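Local coordinates for protein peptidoglycan N-acetylglucosamine deacetylase (Bacillus cereus, PDB 5N1P) that uses a bound zinc ion to catalyse removal of the acetyl group from N-acetylglucosamine residues in peptidoglycan, releasing acetate, at residues V56-M61 with K91-T96; N148-A153 with K178-K183; Y100-G105 with V198-D203. All blocks are in the same frame, centred on the assembly; numbering follows the deposited sequence.

Contact 1 (V56-M61 with K91-T96); sequences VGMHSM and KSPKLT. With ZN (zinc ion), chain F; 8GK (~{N}-oxidanylnaphthalene-1-carboxamide), chain E.
M58 and P93 cross at about a right angle, with M58 SD 3.6 Å from P93 CB. Bends at chi2 (80°) and chi3 (59°) fold the methionine so that M58 CE comes 3.2 Å from P93 O and 3.8 Å from T96 CG2. A single beta bridge, M58 to T96, joins strand 55-58 of the main parallel sheet to strand 95-96, which pairs with 120-121: M58 N donates to L95 O over 3.1 Å, nearly straight at 168°, while T96 CA makes a CA-H...O contact with M58 O at 3.4 Å. G57 CA sits 3.5 Å from L95 O. A water links V56 O to K91 NZ. In the second shell, M78 and D81 of helix 74-89 and F119 in a loop pack on M58, Q82 NE2 donates a hydrogen bond to P93 O, and K120 O and Y74 OH engage T96 OG1. Just past the bridge, H59 NE2 binds zinc at 2.1 Å; with D10 and H63 it forms the Asp-His-His site of the CE4 family. Inhibitor O14 binds the metal closely, O12 at a longer 2.5 Å, and a water also coordinates. The H59 ND1 to R97 O bond is consistent with a proton on ND1, leaving NE2 to coordinate the zinc.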
loop_
_atom_site.group_PDB
_atom_site.type_symbol
_atom_site.label_atom_id
_atom_site.label_comp_id
_atom_site.label_asym_id
_atom_site.label_seq_id
_atom_site.Cartn_x
_atom_site.Cartn_y
_atom_site.Cartn_z
ATOM N N VAL A 56 6.341 2.440 5.516
ATOM C CA VAL A 56 5.057 2.841 6.075
ATOM C C VAL A 56 4.650 4.211 5.535
ATOM O O VAL A 56 5.336 5.205 5.756
ATOM C CB VAL A 56 5.097 2.902 7.602
ATOM C CG1 VAL A 56 3.782 3.407 8.121
ATOM C CG2 VAL A 56 5.428 1.515 8.170
ATOM N N GLY A 57 3.535 4.237 4.816
ATOM C CA GLY A 57 3.001 5.471 4.254
ATOM C C GLY A 57 1.557 5.695 4.661
ATOM O O GLY A 57 1.013 4.969 5.492
ATOM N N MET A 58 0.930 6.696 4.046
ATOM C CA MET A 58 -0.375 7.177 4.494
ATOM C C MET A 58 -1.513 6.800 3.550
ATOM O O MET A 58 -1.352 6.852 2.333
ATOM C CB MET A 58 -0.366 8.703 4.635
ATOM C CG MET A 58 0.406 9.212 5.853
ATOM S SD MET A 58 2.190 9.274 5.633
ATOM C CE MET A 58 2.287 10.389 4.234
ATOM N N HIS A 59 -2.666 6.477 4.130
ATOM C CA HIS A 59 -3.869 6.133 3.346
ATOM C C HIS A 59 -5.091 6.932 3.812
ATOM O O HIS A 59 -6.216 6.528 3.549
ATOM C CB HIS A 59 -4.159 4.634 3.440
ATOM C CG HIS A 59 -5.115 4.110 2.403
ATOM N ND1 HIS A 59 -5.069 4.487 1.076
ATOM C CD2 HIS A 59 -6.099 3.183 2.498
ATOM C CE1 HIS A 59 -5.996 3.824 0.402
ATOM N NE2 HIS A 59 -6.640 3.030 1.240
ATOM N N SER A 60 -4.828 8.053 4.489
ATOM C CA SER A 60 -5.792 9.070 4.934
ATOM C C SER A 60 -6.364 8.781 6.329
ATOM O O SER A 60 -5.977 7.810 6.993
ATOM C CB SER A 60 -6.947 9.257 3.935
ATOM O OG SER A 60 -8.014 8.338 4.160
ATOM N N MET A 61 -7.250 9.664 6.780
ATOM C CA MET A 61 -7.889 9.551 8.091
ATOM C C MET A 61 -9.285 8.949 7.987
ATOM O O MET A 61 -9.661 8.075 8.767
ATOM C CB MET A 61 -7.999 10.928 8.761
ATOM C CG MET A 61 -6.682 11.586 9.102
ATOM S SD MET A 61 -5.619 10.666 10.249
ATOM C CE MET A 61 -6.674 10.466 11.671
ATOM N N LYS A 91 9.792 9.269 12.060
ATOM C CA LYS A 91 10.005 9.612 10.659
ATOM C C LYS A 91 8.681 10.089 10.086
ATOM O O LYS A 91 7.652 9.513 10.402
ATOM C CB LYS A 91 10.528 8.395 9.883
ATOM C CG LYS A 91 10.631 8.575 8.378
ATOM C CD LYS A 91 10.860 7.240 7.674
ATOM C CE LYS A 91 10.723 7.391 6.155
ATOM N NZ LYS A 91 10.715 6.089 5.428
ATOM N N SER A 92 8.715 11.127 9.253
ATOM C CA SER A 92 7.512 11.605 8.575
ATOM C C SER A 92 7.510 11.097 7.138
ATOM O O SER A 92 8.255 11.608 6.301
ATOM C CB SER A 92 7.437 13.136 8.588
ATOM O OG SER A 92 7.336 13.645 9.915
ATOM N N PRO A 93 6.670 10.092 6.844
ATOM C CA PRO A 93 6.671 9.533 5.484
ATOM C C PRO A 93 6.165 10.523 4.462
ATOM O O PRO A 93 5.325 11.352 4.816
ATOM C CB PRO A 93 5.703 8.362 5.582
ATOM C CG PRO A 93 5.630 8.049 7.075
ATOM C CD PRO A 93 5.744 9.370 7.735
ATOM N N LYS A 94 6.630 10.403 3.219
ATOM C CA LYS A 94 6.172 11.295 2.154
ATOM C C LYS A 94 5.174 10.638 1.200
ATOM O O LYS A 94 4.440 11.338 0.518
ATOM C CB LYS A 94 7.357 11.824 1.343
ATOM C CG LYS A 94 8.327 12.689 2.162
ATOM C CD LYS A 94 7.589 13.795 2.913
ATOM C CE LYS A 94 8.539 14.699 3.719
ATOM N NZ LYS A 94 9.007 14.077 4.994
ATOM N N LEU A 95 5.147 9.306 1.138
ATOM C CA LEU A 95 4.313 8.636 0.136
ATOM C C LEU A 95 2.893 8.394 0.626
ATOM O O LEU A 95 2.670 7.874 1.721
ATOM C CB LEU A 95 4.954 7.311 -0.288
ATOM C CG LEU A 95 4.275 6.607 -1.469
ATOM C CD1 LEU A 95 4.387 7.448 -2.749
ATOM C CD2 LEU A 95 4.899 5.224 -1.641
ATOM N N THR A 96 1.931 8.775 -0.205
ATOM C CA THR A 96 0.524 8.556 0.062
ATOM C C THR A 96 -0.061 7.630 -1.006
ATOM O O THR A 96 0.421 7.581 -2.134
ATOM C CB THR A 96 -0.275 9.878 0.066
ATOM O OG1 THR A 96 -0.366 10.392 -1.277
ATOM C CG2 THR A 96 0.415 10.904 0.940
HETATM ZN ZN ZN F . -8.354 1.790 0.971
HETATM C C1 8GK E . -8.458 1.596 -2.045
HETATM C C2 8GK E . -9.317 1.432 -3.256
HETATM C C3 8GK E . -10.668 1.173 -3.073
HETATM C C4 8GK E . -11.498 1.035 -4.179
HETATM C C5 8GK E . -10.982 1.168 -5.469
HETATM C C6 8GK E . -9.629 1.431 -5.649
HETATM C C7 8GK E . -8.798 1.568 -4.538
HETATM C C8 8GK E . -12.846 0.768 -3.980
HETATM C C9 8GK E . -13.367 0.634 -2.696
HETATM C C10 8GK E . -12.533 0.769 -1.592
HETATM C C11 8GK E . -11.185 1.042 -1.787
HETATM O O12 8GK E . -8.664 2.577 -1.359
HETATM N N13 8GK E . -7.536 0.695 -1.710
HETATM O O14 8GK E . -7.306 0.501 -0.349
HETATM O O HOH W 1 8.046 5.627 6.266
HETATM O O HOH W 2 -9.888 0.107 0.686
#

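Contact 2 (N148-A153 with K178-K183); sequences NVLTNA and KGLKEK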
loop_
_atom_site.group_PDB
_atom_site.type_symbol
_atom_site.label_atom_id
_atom_site.label_comp_id
_atom_site.label_asym_id
_atom_site.label_seq_id
_atom_site.Cartn_x
_atom_site.Cartn_y
_atom_site.Cartn_z
ATOM N N ASN A 148 -4.652 -14.025 -9.848
ATOM C CA ASN A 148 -4.965 -12.687 -10.355
ATOM C C ASN A 148 -3.701 -11.860 -10.466
ATOM O O ASN A 148 -3.471 -11.180 -11.465
ATOM C CB ASN A 148 -5.965 -11.960 -9.463
ATOM C CG ASN A 148 -7.360 -12.554 -9.526
ATOM O OD1 ASN A 148 -7.681 -13.367 -10.402
ATOM N ND2 ASN A 148 -8.205 -12.143 -8.583
ATOM N N VAL A 149 -2.877 -11.927 -9.429
ATOM C CA VAL A 149 -1.615 -11.205 -9.415
ATOM C C VAL A 149 -0.605 -11.787 -10.400
ATOM O O VAL A 149 -0.047 -11.053 -11.221
ATOM C CB VAL A 149 -0.997 -11.197 -8.012
ATOM C CG1 VAL A 149 0.401 -10.578 -8.048
ATOM C CG2 VAL A 149 -1.893 -10.425 -7.069
ATOM N N LEU A 150 -0.388 -13.102 -10.324
ATOM C CA LEU A 150 0.707 -13.750 -11.049
ATOM C C LEU A 150 0.623 -13.587 -12.557
ATOM O O LEU A 150 1.647 -13.453 -13.232
ATOM C CB LEU A 150 0.771 -15.244 -10.705
ATOM C CG LEU A 150 1.210 -15.526 -9.267
ATOM C CD1 LEU A 150 1.171 -17.021 -8.953
ATOM C CD2 LEU A 150 2.583 -14.940 -9.004
ATOM N N THR A 151 -0.591 -13.590 -13.092
ATOM C CA THR A 151 -0.750 -13.503 -14.535
ATOM C C THR A 151 -0.578 -12.069 -15.029
ATOM O O THR A 151 -0.110 -11.842 -16.147
ATOM C CB THR A 151 -2.120 -14.043 -14.982
ATOM O OG1 THR A 151 -3.163 -13.222 -14.445
ATOM C CG2 THR A 151 -2.309 -15.476 -14.502
ATOM N N ASN A 152 -0.944 -11.106 -14.184
ATOM C CA ASN A 152 -0.846 -9.692 -14.538
ATOM C C ASN A 152 0.572 -9.138 -14.415
ATOM O O ASN A 152 0.819 -7.981 -14.746
ATOM C CB ASN A 152 -1.787 -8.849 -13.665
ATOM C CG ASN A 152 -3.232 -8.914 -14.122
ATOM O OD1 ASN A 152 -3.934 -9.889 -13.863
ATOM N ND2 ASN A 152 -3.681 -7.874 -14.818
ATOM N N ALA A 153 1.497 -9.958 -13.927
ATOM C CA ALA A 153 2.872 -9.515 -13.704
ATOM C C ALA A 153 3.741 -9.737 -14.939
ATOM O O ALA A 153 4.130 -10.863 -15.233
ATOM C CB ALA A 153 3.469 -10.231 -12.508
ATOM N N LYS A 178 6.175 -16.892 -4.111
ATOM C CA LYS A 178 6.729 -18.008 -4.876
ATOM C C LYS A 178 6.577 -17.801 -6.379
ATOM O O LYS A 178 7.532 -17.954 -7.142
ATOM C CB LYS A 178 6.052 -19.313 -4.459
ATOM C CG LYS A 178 6.607 -20.546 -5.155
ATOM C CD LYS A 178 5.881 -21.799 -4.704
ATOM C CE LYS A 178 6.573 -23.050 -5.232
ATOM N NZ LYS A 178 5.834 -24.282 -4.852
ATOM N N GLY A 179 5.369 -17.454 -6.803
ATOM C CA GLY A 179 5.089 -17.251 -8.211
ATOM C C GLY A 179 5.902 -16.141 -8.851
ATOM O O GLY A 179 6.288 -16.244 -10.012
ATOM N N LEU A 180 6.166 -15.070 -8.108
ATOM C CA LEU A 180 6.927 -13.968 -8.681
ATOM C C LEU A 180 8.438 -14.182 -8.614
ATOM O O LEU A 180 9.163 -13.719 -9.495
ATOM C CB LEU A 180 6.554 -12.651 -7.992
ATOM C CG LEU A 180 5.093 -12.245 -8.182
ATOM C CD1 LEU A 180 4.792 -10.942 -7.459
ATOM C CD2 LEU A 180 4.760 -12.129 -9.658
ATOM N N LYS A 181 8.914 -14.867 -7.575
ATOM C CA LYS A 181 10.342 -15.182 -7.459
ATOM C C LYS A 181 10.785 -16.054 -8.619
ATOM O O LYS A 181 11.886 -15.896 -9.149
ATOM C CB LYS A 181 10.653 -15.889 -6.135
ATOM C CG LYS A 181 10.632 -14.977 -4.916
ATOM C CD LYS A 181 11.072 -15.707 -3.653
ATOM C CE LYS A 181 10.985 -14.797 -2.432
ATOM N NZ LYS A 181 11.442 -15.477 -1.189
ATOM N N GLU A 182 9.903 -16.969 -9.007
ATOM C CA GLU A 182 10.161 -17.874 -10.116
ATOM C C GLU A 182 10.310 -17.096 -11.414
ATOM O O GLU A 182 11.039 -17.511 -12.316
ATOM C CB GLU A 182 9.040 -18.908 -10.230
ATOM C CG GLU A 182 9.238 -20.125 -9.339
ATOM C CD GLU A 182 7.948 -20.884 -9.080
ATOM O OE1 GLU A 182 6.926 -20.557 -9.719
ATOM O OE2 GLU A 182 7.961 -21.818 -8.248
ATOM N N LYS A 183 9.634 -15.953 -11.497
ATOM C CA LYS A 183 9.688 -15.134 -12.702
ATOM C C LYS A 183 10.727 -14.033 -12.604
ATOM O O LYS A 183 10.737 -13.106 -13.412
ATOM C CB LYS A 183 8.325 -14.541 -12.997
ATOM C CG LYS A 183 7.235 -15.573 -12.971
ATOM C CD LYS A 183 5.880 -14.919 -12.896
ATOM C CE LYS A 183 5.599 -14.086 -14.125
ATOM N NZ LYS A 183 4.137 -13.899 -14.292
#
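K183 brings its ammonium to two flat peptide groups, those carrying L150 O and A153 O, where helix 138-152 runs out into the following loop. K183 NZ lies 2.7 Å from L150 O, nearly along the C=O axis (C=O...N angle 161°). The same nitrogen bonds A153 O more loosely, at 3.2 Å, and here the donor lies in the carbonyl plane on a lone pair. Both peptides are therefore met at their oxygen ends rather than over a face. The lysine chain is bent at chi3 (63°), which turns its end toward the two oxygens. The partial negative charge of carbonyls in such a place would probably favour an ammonium.

Beside this polar grip the contact is apolar. L150 CD2 presses on the backbone of G179, 3.5 Å from G179 CA, tighter than usual carbon contact; the glycine leaves room for the leucine branch. The same methyl also meets L180 CD2 at 3.6 Å, and A153 CB approaches L180 CD2 at 3.7 Å. L180 CD2 thus touches both L150 CD2 and A153 CB, whereas L180 CD1 faces V149 CG1 more distantly, at 4.4 Å.

The segment axes are 9.8 Å apart at closest approach and run in nearly the same direction, 14° from parallel. The distorted (beta/alpha) barrel of this family accounts for that course: helices 138-152 and 167-182 belong to successive beta-alpha-beta units sharing strand 157-163, and each runs antiparallel to the parallel strands it connects, which makes the helices nearly parallel to each other. V149 and L180 both rest on I160 of the shared strand, while A153 touches I126 and Y185.

Contact 3 (Y100-G105 with V198-D203); sequences YGSMPG and VNFWHD. With 8GK (~{N}-oxidanylnaphthalene-1-carboxamide), chain E.
W201, M103 and F200 bury the most area here, and the first two form a Met-aromatic contact that joins the loop after strand 95-96 to the C-terminal tail. M103 CE stands 3.6 Å from the centroid of the six-membered ring of W201, only 14° off the ring normal, a CH-pi contact over the face. M103 SD is over the same ring, 3.9 Å from its centroid. M103 reaches this position with CG anti to the backbone N (chi1 172°) and the chain bent at chi2 and chi3.

Two backbone oxygens lie at the edge of the W201 indole. W201 NE1 donates to S102 O over 2.9 Å, with the oxygen near the ring plane; the donor, however, stands 66° out of the carbonyl plane, so the bond does not use a lone pair. P104 O lies at the same edge, 3.7 Å from W201 CZ2. S102 OG comes within 3.3 Å of W201 CD1, while its hydrogen-bond partner is D123 OD2, which also binds F200 N. R111 adds a cation-pi contact to the indole.

F200 packs alongside: its CB meets M103 CB at 3.8 Å, and its ring offers an edge to G101 CA, while W124 meets the ring edge-to-face. F200 and W201 occupy the middle of a type I beta turn from N199 to H202, and N199 bonds D203 twice, OD1 accepting from D203 N on a lone pair and ND2 donating to D203 O. At the start of 100-105, Y100 N donates to the inhibitor carbonyl O12 over 3.0 Å.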
loop_
_atom_site.group_PDB
_atom_site.type_symbol
_atom_site.label_atom_id
_atom_site.label_comp_id
_atom_site.label_asym_id
_atom_site.label_seq_id
_atom_site.Cartn_x
_atom_site.Cartn_y
_atom_site.Cartn_z
ATOM N N TYR A 100 -9.473 4.852 -3.132
ATOM C CA TYR A 100 -10.185 4.737 -4.413
ATOM C C TYR A 100 -9.306 5.094 -5.614
ATOM O O TYR A 100 -9.795 5.177 -6.748
ATOM C CB TYR A 100 -11.472 5.585 -4.414
ATOM C CG TYR A 100 -12.292 5.319 -3.177
ATOM C CD1 TYR A 100 -12.994 4.119 -3.022
ATOM C CD2 TYR A 100 -12.322 6.231 -2.140
ATOM C CE1 TYR A 100 -13.720 3.864 -1.866
ATOM C CE2 TYR A 100 -13.038 5.980 -0.987
ATOM C CZ TYR A 100 -13.730 4.795 -0.855
ATOM O OH TYR A 100 -14.426 4.554 0.311
ATOM N N GLY A 101 -8.007 5.260 -5.380
ATOM C CA GLY A 101 -7.088 5.611 -6.459
ATOM C C GLY A 101 -7.155 7.095 -6.799
ATOM O O GLY A 101 -8.096 7.776 -6.414
ATOM N N SER A 102 -6.170 7.595 -7.535
ATOM C CA SER A 102 -6.095 9.037 -7.809
ATOM C C SER A 102 -7.042 9.542 -8.887
ATOM O O SER A 102 -7.248 10.753 -8.996
ATOM C CB SER A 102 -4.671 9.436 -8.206
ATOM O OG SER A 102 -4.300 8.840 -9.435
ATOM N N MET A 103 -7.598 8.633 -9.685
ATOM C CA MET A 103 -8.391 9.001 -10.863
ATOM C C MET A 103 -9.862 8.641 -10.672
ATOM O O MET A 103 -10.188 7.470 -10.505
ATOM C CB MET A 103 -7.839 8.289 -12.104
ATOM C CG MET A 103 -8.689 8.437 -13.348
ATOM S SD MET A 103 -8.360 10.030 -14.092
ATOM C CE MET A 103 -6.640 9.859 -14.594
ATOM N N PRO A 104 -10.762 9.632 -10.747
ATOM C CA PRO A 104 -10.527 11.030 -11.119
ATOM C C PRO A 104 -10.410 11.989 -9.934
ATOM O O PRO A 104 -10.333 13.200 -10.159
ATOM C CB PRO A 104 -11.774 11.362 -11.938
ATOM C CG PRO A 104 -12.854 10.590 -11.221
ATOM C CD PRO A 104 -12.205 9.336 -10.655
ATOM N N GLY A 105 -10.402 11.465 -8.711
ATOM C CA GLY A 105 -10.459 12.279 -7.505
ATOM C C GLY A 105 -9.413 13.374 -7.348
ATOM O O GLY A 105 -9.745 14.514 -7.005
ATOM N N VAL A 198 4.348 6.335 -10.151
ATOM C CA VAL A 198 3.361 5.294 -10.414
ATOM C C VAL A 198 2.005 5.870 -10.050
ATOM O O VAL A 198 1.531 5.716 -8.925
ATOM C CB VAL A 198 3.605 4.004 -9.602
ATOM C CG1 VAL A 198 2.579 2.927 -10.014
ATOM C CG2 VAL A 198 5.009 3.496 -9.837
ATOM N N ASN A 199 1.388 6.566 -10.995
ATOM C CA ASN A 199 0.057 7.099 -10.718
ATOM C C ASN A 199 -0.766 7.165 -11.998
ATOM O O ASN A 199 -0.224 7.247 -13.104
ATOM C CB ASN A 199 0.132 8.473 -10.019
ATOM C CG ASN A 199 0.691 9.574 -10.902
ATOM O OD1 ASN A 199 -0.013 10.120 -11.759
ATOM N ND2 ASN A 199 1.952 9.928 -10.680
ATOM N N PHE A 200 -2.081 7.116 -11.825
ATOM C CA PHE A 200 -3.007 7.000 -12.948
ATOM C C PHE A 200 -3.024 8.252 -13.817
ATOM O O PHE A 200 -3.427 8.185 -14.979
ATOM C CB PHE A 200 -4.421 6.695 -12.432
ATOM C CG PHE A 200 -4.555 5.341 -11.794
ATOM C CD1 PHE A 200 -3.915 4.231 -12.338
ATOM C CD2 PHE A 200 -5.327 5.173 -10.649
ATOM C CE1 PHE A 200 -4.036 2.975 -11.752
ATOM C CE2 PHE A 200 -5.461 3.923 -10.057
ATOM C CZ PHE A 200 -4.808 2.821 -10.598
ATOM N N TRP A 201 -2.592 9.388 -13.279
ATOM C CA TRP A 201 -2.539 10.630 -14.057
ATOM C C TRP A 201 -1.283 10.730 -14.899
ATOM O O TRP A 201 -1.165 11.630 -15.721
ATOM C CB TRP A 201 -2.615 11.855 -13.136
ATOM C CG TRP A 201 -3.963 12.043 -12.529
ATOM C CD1 TRP A 201 -4.385 11.584 -11.316
ATOM C CD2 TRP A 201 -5.076 12.713 -13.117
ATOM N NE1 TRP A 201 -5.703 11.930 -11.112
ATOM C CE2 TRP A 201 -6.146 12.633 -12.203
ATOM C CE3 TRP A 201 -5.279 13.374 -14.335
ATOM C CZ2 TRP A 201 -7.394 13.195 -12.458
ATOM C CZ3 TRP A 201 -6.520 13.935 -14.585
ATOM C CH2 TRP A 201 -7.562 13.841 -13.652
ATOM N N HIS A 202 -0.336 9.819 -14.675
ATOM C CA HIS A 202 0.988 9.914 -15.292
ATOM C C HIS A 202 1.561 11.305 -15.031
ATOM O O HIS A 202 2.179 11.922 -15.895
ATOM C CB HIS A 202 0.920 9.600 -16.793
ATOM C CG HIS A 202 0.409 8.222 -17.097
ATOM N ND1 HIS A 202 0.133 7.793 -18.379
ATOM C CD2 HIS A 202 0.115 7.179 -16.285
ATOM C CE1 HIS A 202 -0.301 6.546 -18.343
ATOM N NE2 HIS A 202 -0.327 6.150 -17.082
ATOM N N ASP A 203 1.310 11.796 -13.821
ATOM C CA ASP A 203 1.821 13.083 -13.361
ATOM C C ASP A 203 3.202 12.846 -12.767
ATOM O O ASP A 203 3.322 12.255 -11.696
ATOM C CB ASP A 203 0.864 13.699 -12.332
ATOM C CG ASP A 203 1.274 15.105 -11.898
ATOM O OD1 ASP A 203 2.442 15.495 -12.097
ATOM O OD2 ASP A 203 0.417 15.814 -11.334
HETATM C C1 8GK E . -8.458 1.596 -2.045
HETATM C C2 8GK E . -9.317 1.432 -3.256
HETATM C C3 8GK E . -10.668 1.173 -3.073
HETATM C C4 8GK E . -11.498 1.035 -4.179
HETATM C C5 8GK E . -10.982 1.168 -5.469
HETATM C C6 8GK E . -9.629 1.431 -5.649
HETATM C C7 8GK E . -8.798 1.568 -4.538
HETATM C C8 8GK E . -12.846 0.768 -3.980
HETATM C C9 8GK E . -13.367 0.634 -2.696
HETATM C C10 8GK E . -12.533 0.769 -1.592
HETATM C C11 8GK E . -11.185 1.042 -1.787
HETATM O O12 8GK E . -8.664 2.577 -1.359
HETATM N N13 8GK E . -7.536 0.695 -1.710
HETATM O O14 8GK E . -7.306 0.501 -0.349
#

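Following the chain from the N terminus, contact 1 closes first: the largely helical excursion after strand 55-58 returns to it at strand 95-96, next to the zinc site. The chain then soon reaches 100-105, which opens contact 3, a far larger loop that closes only at 198-203 near the C terminus. Contact 2 is nested within that loop, packing helices 138-152 and 167-182 side by side, either side of strand 157-163 in the sequence. Contacts 1 and 3 both touch the inhibitor, their centres about 17 Å apart. Contact 1 joins the main sheet to strand 95-96, contact 2 joins two helices packed on that sheet, and contact 3 joins the loop after strand 95-96 to the C-terminal segment.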